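Long-range contact in signal recognition particle receptor FtsY (Sulfolobus acidocaldarius, PDB 5L3S), which serves as the receptor for the signal recognition particle and belongs to the SRP-type GTPases of the P-loop NTPase class: residues F216-L221 with A244-K249. Residues are numbered along the deposited sequence; the frame is centred on the assembly and turned at random.
Sequences FRILIL and AVILTK. With GNP (phosphoaminophosphonic acid-guanylate ester), chain R.
Ile220 folds its CD1 over the neighbouring strand, 3.7 Å from Ile246 CB, and the second strand of this parallel pair ends at the nucleotide pocket. Strands 216-222 and 244-248 belong to a beta-alpha-beta unit in the core of the GTPase domain. Helix 228-239 makes the crossover between them. Four good backbone bonds alternate across the pair, from Leu219 N to Ala244 O through to Thr248 N to Leu221 O (3.0 Å). A weak one, Ala244 N to Arg217 O, precedes the four.

Ile220 reaches Ile246 because its chain bends at the second torsion (chi2 -56°). The other branch of Ile220, CG2, meets Thr248 CG2 at 3.7 Å. On the same face Ile218 CG2 touches Ile246 CG1, and the Phe216 ring meets Ala244 CB obliquely. The other face carries Leu219, Leu221, Val245 and Leu247. There Leu221 CD1 lies 3.9 Å from Val245 CG1. Leu221 also packs on helices 228-239 and 258-266, and Val245 on the latter.

Thr248 OG1 is hydrogen-bonded to Val112 O. Beyond it, the extended Lys249 side chain passes the guanine, with CG 3.7 Å from GNP C5. Lys249 N donates to GNP O6 at 2.9 Å.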
# COMPACT_ATOMS: atom_id res chain seq x y z
N PHE B 216 -3.10 18.63 15.93
CA PHE B 216 -2.14 18.01 15.02
C PHE B 216 -2.88 17.05 14.12
O PHE B 216 -3.72 16.29 14.60
CB PHE B 216 -1.06 17.25 15.81
CG PHE B 216 0.27 17.14 15.10
CD1 PHE B 216 1.07 18.26 14.90
CD2 PHE B 216 0.74 15.91 14.67
CE1 PHE B 216 2.30 18.16 14.26
CE2 PHE B 216 1.97 15.80 14.02
CZ PHE B 216 2.75 16.94 13.82
N ARG B 217 -2.59 17.08 12.82
CA ARG B 217 -3.25 16.18 11.88
C ARG B 217 -2.20 15.31 11.18
O ARG B 217 -1.23 15.84 10.65
CB ARG B 217 -4.01 16.97 10.81
CG ARG B 217 -5.04 17.96 11.29
CD ARG B 217 -5.58 18.73 10.10
NE ARG B 217 -6.54 19.75 10.49
CZ ARG B 217 -7.25 20.48 9.64
NH1 ARG B 217 -7.10 20.31 8.33
NH2 ARG B 217 -8.11 21.38 10.09
N ILE B 218 -2.39 14.00 11.19
CA ILE B 218 -1.41 13.08 10.63
C ILE B 218 -2.00 12.24 9.52
O ILE B 218 -2.96 11.50 9.73
CB ILE B 218 -0.83 12.14 11.70
CG1 ILE B 218 -0.18 12.95 12.84
CG2 ILE B 218 0.20 11.19 11.07
CD1 ILE B 218 0.38 12.09 13.95
N LEU B 219 -1.42 12.36 8.33
CA LEU B 219 -1.78 11.50 7.21
C LEU B 219 -0.95 10.23 7.32
O LEU B 219 0.26 10.29 7.55
CB LEU B 219 -1.48 12.21 5.89
CG LEU B 219 -1.59 11.32 4.63
CD1 LEU B 219 -3.01 10.84 4.43
CD2 LEU B 219 -1.03 12.07 3.39
N ILE B 220 -1.61 9.09 7.18
CA ILE B 220 -0.90 7.82 7.13
C ILE B 220 -0.71 7.37 5.67
O ILE B 220 -1.67 7.32 4.90
CB ILE B 220 -1.63 6.72 7.92
CG1 ILE B 220 -1.91 7.19 9.36
CG2 ILE B 220 -0.81 5.44 7.92
CD1 ILE B 220 -0.65 7.63 10.09
N LEU B 221 0.54 7.09 5.29
CA LEU B 221 0.86 6.54 3.97
C LEU B 221 1.55 5.19 4.11
O LEU B 221 2.35 4.98 5.03
CB LEU B 221 1.75 7.53 3.16
CG LEU B 221 1.14 8.90 2.83
CD1 LEU B 221 2.17 9.87 2.25
CD2 LEU B 221 -0.06 8.76 1.88
N ALA B 244 1.78 16.46 9.26
CA ALA B 244 2.88 15.50 9.09
C ALA B 244 2.39 14.13 8.62
O ALA B 244 1.19 13.87 8.56
CB ALA B 244 3.66 15.35 10.37
N VAL B 245 3.34 13.26 8.28
CA VAL B 245 3.00 11.95 7.76
C VAL B 245 3.67 10.90 8.64
O VAL B 245 4.80 11.11 9.12
CB VAL B 245 3.52 11.82 6.31
CG1 VAL B 245 3.54 10.38 5.84
CG2 VAL B 245 2.69 12.70 5.38
N ILE B 246 2.99 9.78 8.83
CA ILE B 246 3.65 8.57 9.32
C ILE B 246 3.62 7.53 8.19
O ILE B 246 2.57 7.28 7.61
CB ILE B 246 2.98 8.04 10.62
CG1 ILE B 246 3.26 9.00 11.79
CG2 ILE B 246 3.47 6.62 10.95
CD1 ILE B 246 2.51 8.66 13.10
N LEU B 247 4.78 6.95 7.88
CA LEU B 247 4.90 5.92 6.85
C LEU B 247 4.92 4.55 7.50
O LEU B 247 5.71 4.32 8.42
CB LEU B 247 6.23 6.09 6.10
CG LEU B 247 6.48 7.38 5.34
CD1 LEU B 247 7.78 7.26 4.53
CD2 LEU B 247 5.30 7.66 4.43
N THR B 248 4.07 3.64 7.03
CA THR B 248 3.97 2.31 7.63
C THR B 248 4.60 1.20 6.79
O THR B 248 4.90 1.39 5.61
CB THR B 248 2.49 1.91 7.82
OG1 THR B 248 1.87 1.88 6.53
CG2 THR B 248 1.75 2.94 8.72
N LYS B 249 4.79 0.03 7.41
CA LYS B 249 5.17 -1.19 6.71
C LYS B 249 6.55 -1.09 6.07
O LYS B 249 6.82 -1.73 5.07
CB LYS B 249 4.11 -1.58 5.67
CG LYS B 249 2.70 -1.72 6.26
CD LYS B 249 1.65 -1.99 5.15
CE LYS B 249 0.22 -1.71 5.71
NZ LYS B 249 -0.83 -1.79 4.64
PG GNP R . -8.80 0.67 7.77
O1G GNP R . -9.30 1.25 9.08
O2G GNP R . -9.68 -0.46 7.27
O3G GNP R . -8.71 1.67 6.64
N3B GNP R . -7.34 0.07 8.02
PB GNP R . -6.20 0.91 8.82
O1B GNP R . -6.74 1.37 10.10
O2B GNP R . -5.70 1.99 7.95
O3A GNP R . -5.08 -0.09 9.06
PA GNP R . -4.93 -1.14 10.17
O1A GNP R . -4.40 -0.51 11.42
O2A GNP R . -6.16 -1.97 10.31
O5' GNP R . -3.74 -2.04 9.69
C5' GNP R . -3.83 -2.90 8.51
C4' GNP R . -2.82 -4.03 8.64
O4' GNP R . -1.45 -3.52 8.48
C3' GNP R . -2.84 -4.72 9.99
O3' GNP R . -2.55 -6.09 9.80
C2' GNP R . -1.68 -4.05 10.75
O2' GNP R . -1.15 -4.90 11.74
C1' GNP R . -0.68 -3.95 9.58
N9 GNP R . 0.36 -2.96 9.81
C8 GNP R . 0.23 -1.65 10.21
N7 GNP R . 1.38 -1.01 10.31
C5 GNP R . 2.32 -1.98 9.95
C6 GNP R . 3.72 -1.89 9.88
O6 GNP R . 4.41 -0.89 10.14
N1 GNP R . 4.31 -3.10 9.49
C2 GNP R . 3.60 -4.24 9.18
N2 GNP R . 4.28 -5.33 8.82
N3 GNP R . 2.27 -4.33 9.25
C4 GNP R . 1.71 -3.17 9.65